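PDB 2VSO: eukaryotic initiation factor 4F subunit p150 from Saccharomyces cerevisiae, which serves in the cap-binding eIF4F complex as an initial assembly point for the translation apparatus, this chain being its middle, 4A-binding MIF4G domain. Local coordinates for residues E58-A63 against C100-K105; A63-W68 against G72-A77; Q81-A86 against H134-K139; P109-E114 against P122-H127; Y128-C133 against T190-F195. All blocks are in the same frame, centred on the assembly; numbering follows the deposited sequence.

Interaction 1: E58-A63 against C100-K105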
# COMPACT_ATOMS: atom_id res chain seq x y z
N GLU C 58 -9.55 24.92 -9.98
CA GLU C 58 -8.38 25.70 -10.36
C GLU C 58 -7.73 25.17 -11.64
O GLU C 58 -7.26 25.95 -12.46
CB GLU C 58 -7.39 25.77 -9.20
CG GLU C 58 -8.04 26.29 -7.93
CD GLU C 58 -7.09 27.09 -7.07
OE1 GLU C 58 -7.58 27.78 -6.15
OE2 GLU C 58 -5.87 27.04 -7.32
N ILE C 59 -7.74 23.86 -11.82
CA ILE C 59 -7.23 23.27 -13.06
C ILE C 59 -8.11 23.65 -14.26
O ILE C 59 -7.66 23.68 -15.40
CB ILE C 59 -7.11 21.75 -12.94
CG1 ILE C 59 -5.99 21.40 -11.96
CG2 ILE C 59 -6.89 21.09 -14.32
CD1 ILE C 59 -5.94 19.93 -11.59
N LEU C 60 -9.38 23.96 -13.99
CA LEU C 60 -10.30 24.33 -15.06
C LEU C 60 -10.15 25.81 -15.47
O LEU C 60 -10.49 26.19 -16.59
CB LEU C 60 -11.74 23.99 -14.65
CG LEU C 60 -12.90 24.62 -15.43
CD1 LEU C 60 -12.98 24.08 -16.84
CD2 LEU C 60 -14.21 24.38 -14.69
N ALA C 61 -9.65 26.64 -14.55
CA ALA C 61 -9.37 28.04 -14.86
C ALA C 61 -8.13 28.13 -15.72
O ALA C 61 -7.97 29.06 -16.52
CB ALA C 61 -9.19 28.85 -13.59
N ILE C 62 -7.22 27.18 -15.54
CA ILE C 62 -6.02 27.12 -16.35
C ILE C 62 -6.41 26.61 -17.73
O ILE C 62 -5.93 27.12 -18.74
CB ILE C 62 -4.95 26.21 -15.70
CG1 ILE C 62 -4.39 26.87 -14.45
CG2 ILE C 62 -3.81 25.93 -16.65
CD1 ILE C 62 -3.16 26.19 -13.92
N ALA C 63 -7.31 25.63 -17.78
CA ALA C 63 -7.77 25.12 -19.06
C ALA C 63 -8.51 26.22 -19.82
O ALA C 63 -8.32 26.39 -21.02
CB ALA C 63 -8.68 23.91 -18.88
N CYS C 100 -11.17 15.03 -15.60
CA CYS C 100 -11.42 15.21 -17.01
C CYS C 100 -12.90 15.43 -17.26
O CYS C 100 -13.28 16.36 -17.97
CB CYS C 100 -10.90 14.01 -17.80
SG CYS C 100 -9.11 13.94 -17.88
N GLY C 101 -13.74 14.58 -16.69
CA GLY C 101 -15.17 14.78 -16.76
C GLY C 101 -15.57 16.17 -16.28
O GLY C 101 -16.57 16.72 -16.76
N LYS C 102 -14.82 16.75 -15.34
CA LYS C 102 -15.14 18.11 -14.90
C LYS C 102 -14.78 19.16 -15.95
O LYS C 102 -15.45 20.18 -16.09
CB LYS C 102 -14.44 18.46 -13.59
CG LYS C 102 -15.15 19.61 -12.88
CD LYS C 102 -14.28 20.39 -11.90
CE LYS C 102 -15.09 21.56 -11.33
NZ LYS C 102 -14.51 22.26 -10.14
N VAL C 103 -13.70 18.90 -16.68
CA VAL C 103 -13.24 19.81 -17.69
C VAL C 103 -14.16 19.76 -18.91
O VAL C 103 -14.46 20.79 -19.50
CB VAL C 103 -11.79 19.49 -18.07
CG1 VAL C 103 -11.32 20.43 -19.19
CG2 VAL C 103 -10.90 19.62 -16.85
N VAL C 104 -14.60 18.57 -19.26
CA VAL C 104 -15.52 18.38 -20.37
C VAL C 104 -16.85 19.06 -20.08
O VAL C 104 -17.45 19.66 -20.97
CB VAL C 104 -15.79 16.90 -20.63
CG1 VAL C 104 -17.06 16.72 -21.44
CG2 VAL C 104 -14.61 16.27 -21.34
N LYS C 105 -17.31 18.95 -18.84
CA LYS C 105 -18.63 19.43 -18.46
C LYS C 105 -18.64 20.95 -18.28
O LYS C 105 -19.60 21.62 -18.67
CB LYS C 105 -19.09 18.75 -17.17
CG LYS C 105 -20.56 18.95 -16.82
CD LYS C 105 -20.96 18.09 -15.62
CE LYS C 105 -22.47 17.94 -15.50
NZ LYS C 105 -22.86 16.97 -14.44

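Interaction 2: A63-W68 against G72-A77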
# COMPACT_ATOMS: atom_id res chain seq x y z
N ALA C 63 -7.31 25.63 -17.78
CA ALA C 63 -7.77 25.12 -19.06
C ALA C 63 -8.51 26.22 -19.82
O ALA C 63 -8.32 26.39 -21.02
CB ALA C 63 -8.68 23.91 -18.88
N ASN C 64 -9.33 26.97 -19.09
CA ASN C 64 -10.16 28.01 -19.67
C ASN C 64 -9.39 29.17 -20.31
O ASN C 64 -9.95 29.91 -21.12
CB ASN C 64 -11.17 28.50 -18.64
CG ASN C 64 -12.49 27.74 -18.69
OD1 ASN C 64 -12.69 26.89 -19.55
ND2 ASN C 64 -13.39 28.04 -17.77
N ILE C 65 -8.12 29.33 -19.94
CA ILE C 65 -7.26 30.35 -20.53
C ILE C 65 -7.36 30.36 -22.06
O ILE C 65 -7.08 31.38 -22.71
CB ILE C 65 -5.79 30.17 -20.12
CG1 ILE C 65 -5.51 30.90 -18.81
CG2 ILE C 65 -4.86 30.71 -21.19
CD1 ILE C 65 -4.09 30.73 -18.32
N SER C 66 -7.78 29.23 -22.62
CA SER C 66 -7.82 29.05 -24.07
C SER C 66 -8.86 29.89 -24.83
O SER C 66 -8.91 29.84 -26.05
CB SER C 66 -7.97 27.56 -24.41
OG SER C 66 -6.71 26.96 -24.67
N VAL C 67 -9.68 30.66 -24.11
CA VAL C 67 -10.62 31.58 -24.78
C VAL C 67 -9.82 32.64 -25.53
O VAL C 67 -10.26 33.14 -26.55
CB VAL C 67 -11.56 32.33 -23.80
CG1 VAL C 67 -11.83 31.52 -22.55
CG2 VAL C 67 -10.98 33.70 -23.44
N TRP C 68 -8.65 32.95 -24.98
CA TRP C 68 -7.74 33.96 -25.50
C TRP C 68 -6.70 33.37 -26.44
O TRP C 68 -5.61 33.92 -26.60
CB TRP C 68 -7.03 34.66 -24.33
CG TRP C 68 -7.95 35.17 -23.27
CD1 TRP C 68 -8.13 34.65 -22.02
CD2 TRP C 68 -8.83 36.29 -23.37
NE1 TRP C 68 -9.07 35.38 -21.33
CE2 TRP C 68 -9.51 36.39 -22.14
CE3 TRP C 68 -9.11 37.22 -24.37
CZ2 TRP C 68 -10.45 37.39 -21.89
CZ3 TRP C 68 -10.04 38.21 -24.13
CH2 TRP C 68 -10.70 38.29 -22.89
N GLY C 72 -6.16 26.38 -29.25
CA GLY C 72 -6.37 25.65 -28.01
C GLY C 72 -5.12 25.07 -27.33
O GLY C 72 -5.19 24.05 -26.65
N GLU C 73 -3.99 25.75 -27.49
CA GLU C 73 -2.70 25.19 -27.11
C GLU C 73 -2.51 24.89 -25.61
O GLU C 73 -1.79 23.96 -25.27
CB GLU C 73 -1.55 26.08 -27.61
CG GLU C 73 -1.80 27.57 -27.48
CD GLU C 73 -2.07 28.25 -28.83
OE1 GLU C 73 -2.90 27.73 -29.61
OE2 GLU C 73 -1.44 29.29 -29.09
N THR C 74 -3.14 25.68 -24.75
CA THR C 74 -2.98 25.59 -23.30
C THR C 74 -3.86 24.48 -22.72
O THR C 74 -3.46 23.76 -21.82
CB THR C 74 -3.36 26.92 -22.62
OG1 THR C 74 -2.31 27.88 -22.81
CG2 THR C 74 -3.61 26.71 -21.13
N LEU C 75 -5.06 24.37 -23.27
CA LEU C 75 -5.97 23.29 -22.93
C LEU C 75 -5.44 21.94 -23.43
O LEU C 75 -5.55 20.94 -22.74
CB LEU C 75 -7.35 23.58 -23.51
CG LEU C 75 -8.35 22.43 -23.57
CD1 LEU C 75 -8.69 21.93 -22.18
CD2 LEU C 75 -9.59 22.92 -24.29
N LYS C 76 -4.89 21.91 -24.64
CA LYS C 76 -4.24 20.69 -25.11
C LYS C 76 -3.17 20.31 -24.11
O LYS C 76 -2.92 19.13 -23.85
CB LYS C 76 -3.54 20.90 -26.45
CG LYS C 76 -4.42 21.02 -27.70
CD LYS C 76 -3.56 21.45 -28.91
CE LYS C 76 -4.36 21.59 -30.21
NZ LYS C 76 -3.69 22.53 -31.18
N ALA C 77 -2.53 21.34 -23.55
CA ALA C 77 -1.36 21.14 -22.73
C ALA C 77 -1.76 20.58 -21.35
O ALA C 77 -1.08 19.72 -20.78
CB ALA C 77 -0.59 22.45 -22.60

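Interaction 3: Q81-A86 against H134-K139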
# COMPACT_ATOMS: atom_id res chain seq x y z
N GLN C 81 -1.04 16.79 -19.65
CA GLN C 81 -0.41 16.69 -18.35
C GLN C 81 -1.22 15.83 -17.40
O GLN C 81 -0.66 15.19 -16.51
CB GLN C 81 -0.21 18.07 -17.75
CG GLN C 81 1.03 18.78 -18.21
CD GLN C 81 1.21 20.09 -17.48
OE1 GLN C 81 1.45 20.12 -16.27
NE2 GLN C 81 1.11 21.19 -18.22
N ILE C 82 -2.54 15.83 -17.57
CA ILE C 82 -3.41 15.01 -16.74
C ILE C 82 -3.18 13.55 -17.08
O ILE C 82 -3.19 12.70 -16.20
CB ILE C 82 -4.90 15.34 -16.92
CG1 ILE C 82 -5.19 16.76 -16.43
CG2 ILE C 82 -5.75 14.35 -16.15
CD1 ILE C 82 -6.63 17.19 -16.62
N PHE C 83 -2.96 13.28 -18.36
CA PHE C 83 -2.63 11.92 -18.80
C PHE C 83 -1.28 11.46 -18.27
O PHE C 83 -1.15 10.33 -17.80
CB PHE C 83 -2.65 11.80 -20.32
CG PHE C 83 -3.99 11.43 -20.88
CD1 PHE C 83 -4.18 10.22 -21.52
CD2 PHE C 83 -5.07 12.30 -20.77
CE1 PHE C 83 -5.41 9.88 -22.06
CE2 PHE C 83 -6.31 11.96 -21.29
CZ PHE C 83 -6.48 10.75 -21.93
N LEU C 84 -0.28 12.32 -18.35
CA LEU C 84 1.03 11.98 -17.83
C LEU C 84 0.94 11.66 -16.33
O LEU C 84 1.53 10.70 -15.85
CB LEU C 84 2.04 13.09 -18.12
CG LEU C 84 2.31 13.36 -19.61
CD1 LEU C 84 3.20 14.56 -19.81
CD2 LEU C 84 2.91 12.16 -20.29
N LYS C 85 0.18 12.47 -15.59
CA LYS C 85 -0.07 12.23 -14.17
C LYS C 85 -0.82 10.93 -13.96
O LYS C 85 -0.42 10.10 -13.14
CB LYS C 85 -0.87 13.37 -13.54
CG LYS C 85 -0.15 14.13 -12.42
CD LYS C 85 -0.01 13.26 -11.18
CE LYS C 85 1.18 13.65 -10.34
NZ LYS C 85 0.86 14.63 -9.28
N ALA C 86 -1.91 10.74 -14.69
CA ALA C 86 -2.75 9.57 -14.51
C ALA C 86 -1.98 8.27 -14.76
O ALA C 86 -2.17 7.29 -14.05
CB ALA C 86 -3.99 9.65 -15.41
N HIS C 134 -4.69 8.22 -28.19
CA HIS C 134 -4.08 7.75 -29.42
C HIS C 134 -2.61 8.11 -29.47
O HIS C 134 -1.77 7.28 -29.81
CB HIS C 134 -4.78 8.36 -30.62
CG HIS C 134 -6.04 7.65 -31.02
ND1 HIS C 134 -6.07 6.30 -31.29
CD2 HIS C 134 -7.29 8.11 -31.23
CE1 HIS C 134 -7.30 5.96 -31.64
NE2 HIS C 134 -8.06 7.04 -31.61
N ALA C 135 -2.31 9.34 -29.11
CA ALA C 135 -0.91 9.76 -29.07
C ALA C 135 -0.13 8.91 -28.07
O ALA C 135 0.87 8.29 -28.42
CB ALA C 135 -0.80 11.24 -28.72
N GLU C 136 -0.60 8.87 -26.83
CA GLU C 136 0.10 8.14 -25.79
C GLU C 136 0.10 6.64 -26.08
O GLU C 136 1.06 5.94 -25.77
CB GLU C 136 -0.49 8.45 -24.41
CG GLU C 136 -0.63 9.95 -24.09
CD GLU C 136 0.70 10.69 -24.04
OE1 GLU C 136 1.74 10.09 -24.37
OE2 GLU C 136 0.71 11.88 -23.67
N PHE C 137 -0.97 6.15 -26.69
CA PHE C 137 -1.08 4.73 -27.00
C PHE C 137 -0.07 4.34 -28.06
O PHE C 137 0.65 3.36 -27.91
CB PHE C 137 -2.50 4.39 -27.48
CG PHE C 137 -2.84 2.92 -27.41
CD1 PHE C 137 -3.14 2.31 -26.19
CD2 PHE C 137 -2.87 2.15 -28.56
CE1 PHE C 137 -3.45 0.95 -26.11
CE2 PHE C 137 -3.18 0.79 -28.50
CZ PHE C 137 -3.48 0.19 -27.27
N ASP C 138 -0.01 5.13 -29.13
CA ASP C 138 0.85 4.81 -30.27
C ASP C 138 2.32 4.63 -29.90
O ASP C 138 3.00 3.78 -30.47
CB ASP C 138 0.69 5.86 -31.37
CG ASP C 138 -0.70 5.85 -32.01
OD1 ASP C 138 -1.61 5.16 -31.49
OD2 ASP C 138 -0.88 6.53 -33.04
N LYS C 139 2.81 5.43 -28.96
CA LYS C 139 4.16 5.25 -28.42
C LYS C 139 4.47 3.79 -28.10
O LYS C 139 5.57 3.30 -28.38
CB LYS C 139 4.38 6.10 -27.16
CG LYS C 139 4.06 7.58 -27.33
CD LYS C 139 4.57 8.35 -26.13
CE LYS C 139 4.01 9.75 -26.08
NZ LYS C 139 4.36 10.42 -24.79

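Interaction 4: P109-E114 against P122-H127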
# COMPACT_ATOMS: atom_id res chain seq x y z
N PRO C 109 -17.82 27.35 -23.06
CA PRO C 109 -18.27 27.01 -24.43
C PRO C 109 -17.77 28.00 -25.49
O PRO C 109 -17.73 27.65 -26.68
CB PRO C 109 -19.80 27.07 -24.33
CG PRO C 109 -20.12 27.12 -22.86
CD PRO C 109 -18.94 27.76 -22.19
N ASP C 110 -17.39 29.21 -25.08
CA ASP C 110 -16.94 30.23 -26.03
C ASP C 110 -15.62 29.85 -26.72
O ASP C 110 -15.17 30.52 -27.65
CB ASP C 110 -16.76 31.59 -25.34
CG ASP C 110 -18.05 32.14 -24.76
OD1 ASP C 110 -19.14 31.79 -25.28
OD2 ASP C 110 -17.98 32.92 -23.79
N ILE C 111 -15.01 28.76 -26.25
CA ILE C 111 -13.65 28.39 -26.67
C ILE C 111 -13.59 27.65 -28.01
O ILE C 111 -14.36 26.73 -28.27
CB ILE C 111 -12.94 27.58 -25.56
CG1 ILE C 111 -12.74 28.46 -24.33
CG2 ILE C 111 -11.61 27.00 -26.06
CD1 ILE C 111 -12.16 27.73 -23.14
N THR C 112 -12.65 28.08 -28.85
CA THR C 112 -12.54 27.61 -30.23
C THR C 112 -11.11 27.22 -30.57
O THR C 112 -10.16 27.83 -30.08
CB THR C 112 -12.95 28.71 -31.23
OG1 THR C 112 -11.90 29.69 -31.30
CG2 THR C 112 -14.24 29.38 -30.78
N ASP C 113 -10.97 26.22 -31.43
CA ASP C 113 -9.65 25.73 -31.83
C ASP C 113 -9.67 25.53 -33.33
O ASP C 113 -10.44 24.70 -33.83
CB ASP C 113 -9.34 24.40 -31.12
CG ASP C 113 -8.07 23.75 -31.62
OD1 ASP C 113 -7.11 24.48 -31.92
OD2 ASP C 113 -8.02 22.51 -31.71
N GLU C 114 -8.83 26.28 -34.03
CA GLU C 114 -8.84 26.29 -35.49
C GLU C 114 -8.62 24.91 -36.11
O GLU C 114 -8.93 24.68 -37.28
CB GLU C 114 -7.82 27.30 -36.04
N PRO C 122 -17.70 21.17 -24.60
CA PRO C 122 -17.54 19.75 -24.26
C PRO C 122 -17.09 18.87 -25.44
O PRO C 122 -16.20 18.06 -25.27
CB PRO C 122 -18.94 19.33 -23.80
CG PRO C 122 -19.61 20.60 -23.39
CD PRO C 122 -19.07 21.65 -24.32
N LYS C 123 -17.71 19.04 -26.60
CA LYS C 123 -17.37 18.17 -27.73
C LYS C 123 -15.94 18.41 -28.18
O LYS C 123 -15.32 17.57 -28.84
CB LYS C 123 -18.36 18.36 -28.88
CG LYS C 123 -19.83 18.24 -28.47
CD LYS C 123 -20.75 18.04 -29.67
CE LYS C 123 -22.22 18.13 -29.26
NZ LYS C 123 -23.16 17.57 -30.29
N LEU C 124 -15.39 19.56 -27.81
CA LEU C 124 -14.00 19.87 -28.10
C LEU C 124 -13.07 19.08 -27.19
O LEU C 124 -12.12 18.45 -27.66
CB LEU C 124 -13.73 21.37 -27.93
CG LEU C 124 -12.33 21.85 -28.30
CD1 LEU C 124 -11.94 21.36 -29.68
CD2 LEU C 124 -12.22 23.38 -28.21
N VAL C 125 -13.34 19.12 -25.89
CA VAL C 125 -12.52 18.43 -24.91
C VAL C 125 -12.59 16.92 -25.12
O VAL C 125 -11.60 16.22 -24.94
CB VAL C 125 -12.99 18.73 -23.50
CG1 VAL C 125 -12.04 18.10 -22.47
CG2 VAL C 125 -13.12 20.21 -23.30
N LEU C 126 -13.77 16.43 -25.48
CA LEU C 126 -13.97 15.00 -25.72
C LEU C 126 -13.05 14.54 -26.83
O LEU C 126 -12.40 13.50 -26.72
CB LEU C 126 -15.42 14.73 -26.11
CG LEU C 126 -16.39 14.69 -24.94
CD1 LEU C 126 -17.83 14.79 -25.42
CD2 LEU C 126 -16.16 13.42 -24.10
N HIS C 127 -12.99 15.33 -27.90
CA HIS C 127 -12.09 15.03 -28.99
C HIS C 127 -10.63 15.14 -28.57
O HIS C 127 -9.79 14.35 -29.01
CB HIS C 127 -12.33 15.93 -30.19
CG HIS C 127 -11.26 15.82 -31.23
ND1 HIS C 127 -10.20 16.69 -31.30
CD2 HIS C 127 -11.05 14.88 -32.19
CE1 HIS C 127 -9.39 16.32 -32.28
NE2 HIS C 127 -9.89 15.23 -32.84

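Interaction 5: Y128-C133 against T190-F195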
# COMPACT_ATOMS: atom_id res chain seq x y z
N TYR C 128 -10.32 16.11 -27.71
CA TYR C 128 -8.99 16.21 -27.12
C TYR C 128 -8.57 14.93 -26.35
O TYR C 128 -7.46 14.43 -26.52
CB TYR C 128 -8.90 17.42 -26.20
CG TYR C 128 -8.60 18.72 -26.89
CD1 TYR C 128 -9.17 19.02 -28.13
CD2 TYR C 128 -7.76 19.65 -26.31
CE1 TYR C 128 -8.89 20.22 -28.77
CE2 TYR C 128 -7.48 20.85 -26.94
CZ TYR C 128 -8.05 21.13 -28.17
OH TYR C 128 -7.77 22.33 -28.80
N LEU C 129 -9.47 14.42 -25.51
CA LEU C 129 -9.19 13.19 -24.76
C LEU C 129 -8.81 12.04 -25.69
O LEU C 129 -7.77 11.40 -25.51
CB LEU C 129 -10.38 12.79 -23.89
CG LEU C 129 -10.82 13.75 -22.79
CD1 LEU C 129 -12.01 13.20 -22.03
CD2 LEU C 129 -9.68 14.05 -21.85
N VAL C 130 -9.65 11.77 -26.67
CA VAL C 130 -9.36 10.70 -27.63
C VAL C 130 -8.00 10.90 -28.30
O VAL C 130 -7.16 10.00 -28.28
CB VAL C 130 -10.44 10.59 -28.72
CG1 VAL C 130 -10.42 9.20 -29.34
CG2 VAL C 130 -11.82 10.88 -28.13
N ALA C 131 -7.80 12.07 -28.89
CA ALA C 131 -6.57 12.38 -29.63
C ALA C 131 -5.34 12.14 -28.78
O ALA C 131 -4.30 11.70 -29.28
CB ALA C 131 -6.59 13.85 -30.14
N ARG C 132 -5.47 12.43 -27.49
CA ARG C 132 -4.36 12.23 -26.57
C ARG C 132 -4.16 10.77 -26.13
O ARG C 132 -3.05 10.41 -25.75
CB ARG C 132 -4.50 13.16 -25.36
CG ARG C 132 -3.49 12.93 -24.28
CD ARG C 132 -2.10 13.11 -24.79
NE ARG C 132 -1.87 14.46 -25.28
CZ ARG C 132 -0.83 14.81 -26.02
NH1 ARG C 132 0.07 13.89 -26.35
NH2 ARG C 132 -0.69 16.06 -26.44
N CYS C 133 -5.20 9.93 -26.19
CA CYS C 133 -4.97 8.51 -25.83
C CYS C 133 -4.24 7.88 -26.98
O CYS C 133 -3.30 7.11 -26.80
CB CYS C 133 -6.25 7.70 -25.55
SG CYS C 133 -7.39 8.38 -24.35
N THR C 190 -15.22 6.61 -26.56
CA THR C 190 -16.06 5.67 -27.28
C THR C 190 -15.43 4.29 -27.22
O THR C 190 -14.30 4.13 -26.77
CB THR C 190 -16.26 6.08 -28.76
OG1 THR C 190 -15.02 5.98 -29.47
CG2 THR C 190 -16.78 7.51 -28.85
N GLY C 191 -16.18 3.29 -27.69
CA GLY C 191 -15.70 1.92 -27.69
C GLY C 191 -14.49 1.70 -28.59
O GLY C 191 -13.69 0.81 -28.33
N LYS C 192 -14.35 2.51 -29.64
CA LYS C 192 -13.30 2.28 -30.62
C LYS C 192 -11.92 2.28 -29.96
O LYS C 192 -11.03 1.55 -30.39
CB LYS C 192 -13.35 3.31 -31.76
CG LYS C 192 -12.59 4.61 -31.50
CD LYS C 192 -12.47 5.45 -32.77
CE LYS C 192 -11.82 6.81 -32.51
NZ LYS C 192 -11.66 7.61 -33.77
N MET C 193 -11.77 3.07 -28.91
CA MET C 193 -10.49 3.14 -28.20
C MET C 193 -10.37 2.00 -27.17
O MET C 193 -9.26 1.59 -26.82
CB MET C 193 -10.31 4.50 -27.53
CG MET C 193 -8.97 4.67 -26.84
SD MET C 193 -7.56 5.02 -27.92
CE MET C 193 -7.96 6.69 -28.43
N MET C 194 -11.51 1.51 -26.70
CA MET C 194 -11.55 0.36 -25.80
C MET C 194 -11.28 -0.94 -26.58
O MET C 194 -10.76 -1.91 -26.03
CB MET C 194 -12.91 0.31 -25.12
CG MET C 194 -12.95 -0.50 -23.84
SD MET C 194 -12.01 0.23 -22.50
CE MET C 194 -10.46 -0.61 -22.72
N PHE C 195 -11.62 -0.95 -27.87
CA PHE C 195 -11.32 -2.11 -28.71
C PHE C 195 -9.83 -2.16 -28.95
O PHE C 195 -9.23 -3.23 -28.98
CB PHE C 195 -12.05 -2.03 -30.06
CG PHE C 195 -13.46 -2.55 -30.03
CD1 PHE C 195 -14.50 -1.76 -29.57
CD2 PHE C 195 -13.76 -3.83 -30.48
CE1 PHE C 195 -15.80 -2.23 -29.55
CE2 PHE C 195 -15.06 -4.31 -30.46
CZ PHE C 195 -16.08 -3.51 -29.99

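Interaction 1: E58-A63 against C100-K105
Leu60 reaches across from helix 52-64 and rests both methyls on helix 93-106. Leu60 CD1 lies 4.4 Å from Val103 CA, over the backbone itself. The other methyl sits against the aliphatic chain of Lys102, where Leu60 CD2 is 4.5 Å from Lys102 CE. One turn further along, the small Ala63 lets Val103 approach: Ala63 CB and Val103 CG1 stand 4.4 Å apart. CG of Leu60 is anti to the backbone N (chi1 164°), which extends the branch outward to the facing helix. Lys102 is stretched along its whole length, so its methylenes run beside Leu60 and its NZ continues to Ser56, whose OG it meets in a hydrogen bond one turn before the contact. The axes of the two short segments approach to 10.0 Å and cross at -49°. In the next shell, Val103 and Cys100 lean on Val125 and Leu129 of helix 122-139, while Ile59 and Ile62 turn to Leu43 of helix 33-45. Outside this contact, Glu58 OE1 pairs in a salt bridge with a basic side chain of another protein chain. Such crossed apolar packing, with a long lysine closing its polar border, belongs to the layered helices of the HEAT-type MIF4G domain.

Interaction 2: A63-W68 against G72-A77
Ser66 and Leu75 meet across the turn, while the one ring nearby, the indole of Trp68, is turned away from 72-77 and has Val67 CG2 over one face, offset toward the rim. Ser66 OG accepts a weak hydrogen bond from Leu75 N at 3.4 Å (N-H...O angle 153°) and lies 3.6 Å from Gly72 CA. This OG has its stronger partner in Glu69 OE2; the other oxygen of that carboxylate, OE1, is hydrogen-bonded to Thr74 OG1, so one glutamate in the link ties both sides together. Thr74 also meets Ile65 at a slant, Thr74 CG2 being 4.2 Å from Ile65 CG2. On the Ala63 side of the contact, Leu75 has CG anti to its backbone N (chi1 165°), which carries Leu75 CD1 to 3.8 Å from Ala63 CB. Leu75 also lies against Tyr128 of helix 122-139, extending this apolar patch into the domain. Gly72, whose positive phi of 47° lies in the left-handed region, leads the chain into the next helix. The arrangement is a tight connection between the consecutive helices 52-64 and 73-88, a turn of the HEAT-type MIF4G domain in which a serine of the 3-10 turn that follows helix 52-64 meets a first-turn N-H of the next helix.

Interaction 3: Q81-A86 against H134-K139
Leu84 and Glu136 cross at about a right angle, a methyl of one beside the carboxylate of the other: Leu84 CD2 lies 4.0 Å from Glu136 OE2. The leucine starts out along the flank of its helix, and CG stands beside the backbone N (chi1 -63°), which brings CD2 round to the glutamate. Glu136 is bent at its second torsion (chi2 -63°), so its methylene and its carboxylate serve different neighbours. Glu136 CG stands obliquely to the Phe83 ring, 4.4 Å from Phe83 CD1, while OE2 continues to the rim beside Leu84. OE2 also forms a long, weak ion pair with Arg132 NH1 one turn earlier on the same helix. Phe83 belongs to a larger aromatic and aliphatic layer: its ring packs edge-to-face with Phe179 and touches Leu176 and Leu183 of helix 163-185. The backbones stay well separated, with 8.4 Å between Phe83 CA and Glu136 CA, and the two segments bury just 108 Å² between them. This loose, side-chain-mediated meeting joins helices 73-88 and 122-139 near the centre of the HEAT-type solenoid.

Interaction 4: P109-E114 against P122-H127
From Ile111 to Asp113 the backbone runs extended without regular structure, passing the first turn of helix 122-139, from which Leu124 projects to meet it. A single methyl, CD2 of Leu124, makes all the close contacts. Leu124 CD2 lies 4.0 Å from Ile111 O, 4.3 Å from Ile111 CG2 and 4.2 Å from Asp113 CB, so it rests on two residues separated by one in the extended chain, while Thr112 between them sends its side chain away. The leucine gets there because CG lies opposite the backbone N (chi1 -176°), directing the branch outward from the helix. Ile111 divides its surface: CG2 faces Leu124, while the longer branch turns to Val67 of the 3-10 turn after helix 52-64. Asp113 contributes its CB to the apolar contact and turns its carboxylate away from the leucine. There OD2 is hydrogen-bonded to Thr115 OG1 and, more weakly, to Tyr128 OH, so the tyrosine links this loop to a later part of the same helix. Just after the extended run, Glu114 is hydrogen-bonded through its backbone to Thr70, beside the earlier inter-helix turn. The result is a long connection folded back on the helix it leads into, with a leucine of the first turn as its apolar contact, at the loop edge of the MIF4G helical domain.

Interaction 5: Y128-C133 against T190-F195
Two nearly parallel helices of the HEAT-type MIF4G domain come together where Met193 reaches over to Val130 and Cys133. The axes of the short segments run at 15° to each other and come no nearer than 11.2 Å, a spacing that long side chains have to fill. Met193 does this with a folded chain: CG departs anti to the backbone N, then bends at chi2 (78°) and again at chi3 (70°), which swings the terminal methyl into the groove of the facing helix. Met193 CE lies 3.6 Å from Val130 CG1 and also touches the carbonyl oxygen of Val130. The same methyl reaches the residue a turn further on, Met193 CE standing 3.5 Å from Cys133 CB. The sulfur adds a contact of its own, Met193 SD lying 3.8 Å from Cys133 CB. The side chains of Val130 and Met193 lie alongside one another, pointing opposite ways, rather than meeting end to end.

In the fold, this pair is separated in sequence by helix 163-185, which comes in from another side: Cys133 touches its Ile180 as well as Leu189 of the connection into helix 191-206. Cys133 also packs on Phe83 of helix 73-88, so three helices besides its own converge on this one small residue. Lys192 stretches out straight past the border of the contact, Lys192 CE lying 4.2 Å from Val130 CG1. Beyond the contact, Met194 on the far side packs on Leu220 and Val224 of helix 211-228, and Phe195 sets its ring edge-to-face with Phe228.

In the fold
All five contacts belong to the MIF4G domain. Helix 52-64 serves interactions 1 and 2, helix 73-88 serves 2 and 3, and helix 122-139 carries 3, 4 and 5 at successive levels. Along the chain, interaction 2 is nested inside 1, and 4 inside 3, while 3 crosses both 1 and 5. The centres of 1 and 2, and of 2 and 4, are about 10 Å apart; those of 2 and 5 are about 20 Å apart. Interactions 1 and 4 touch where Val104 packs on Val125, and 3 and 5 where His134 lies against Met193. Helix 122-139 thus links the earlier helices to helix 191-206, consistent with a continuous helical scaffold.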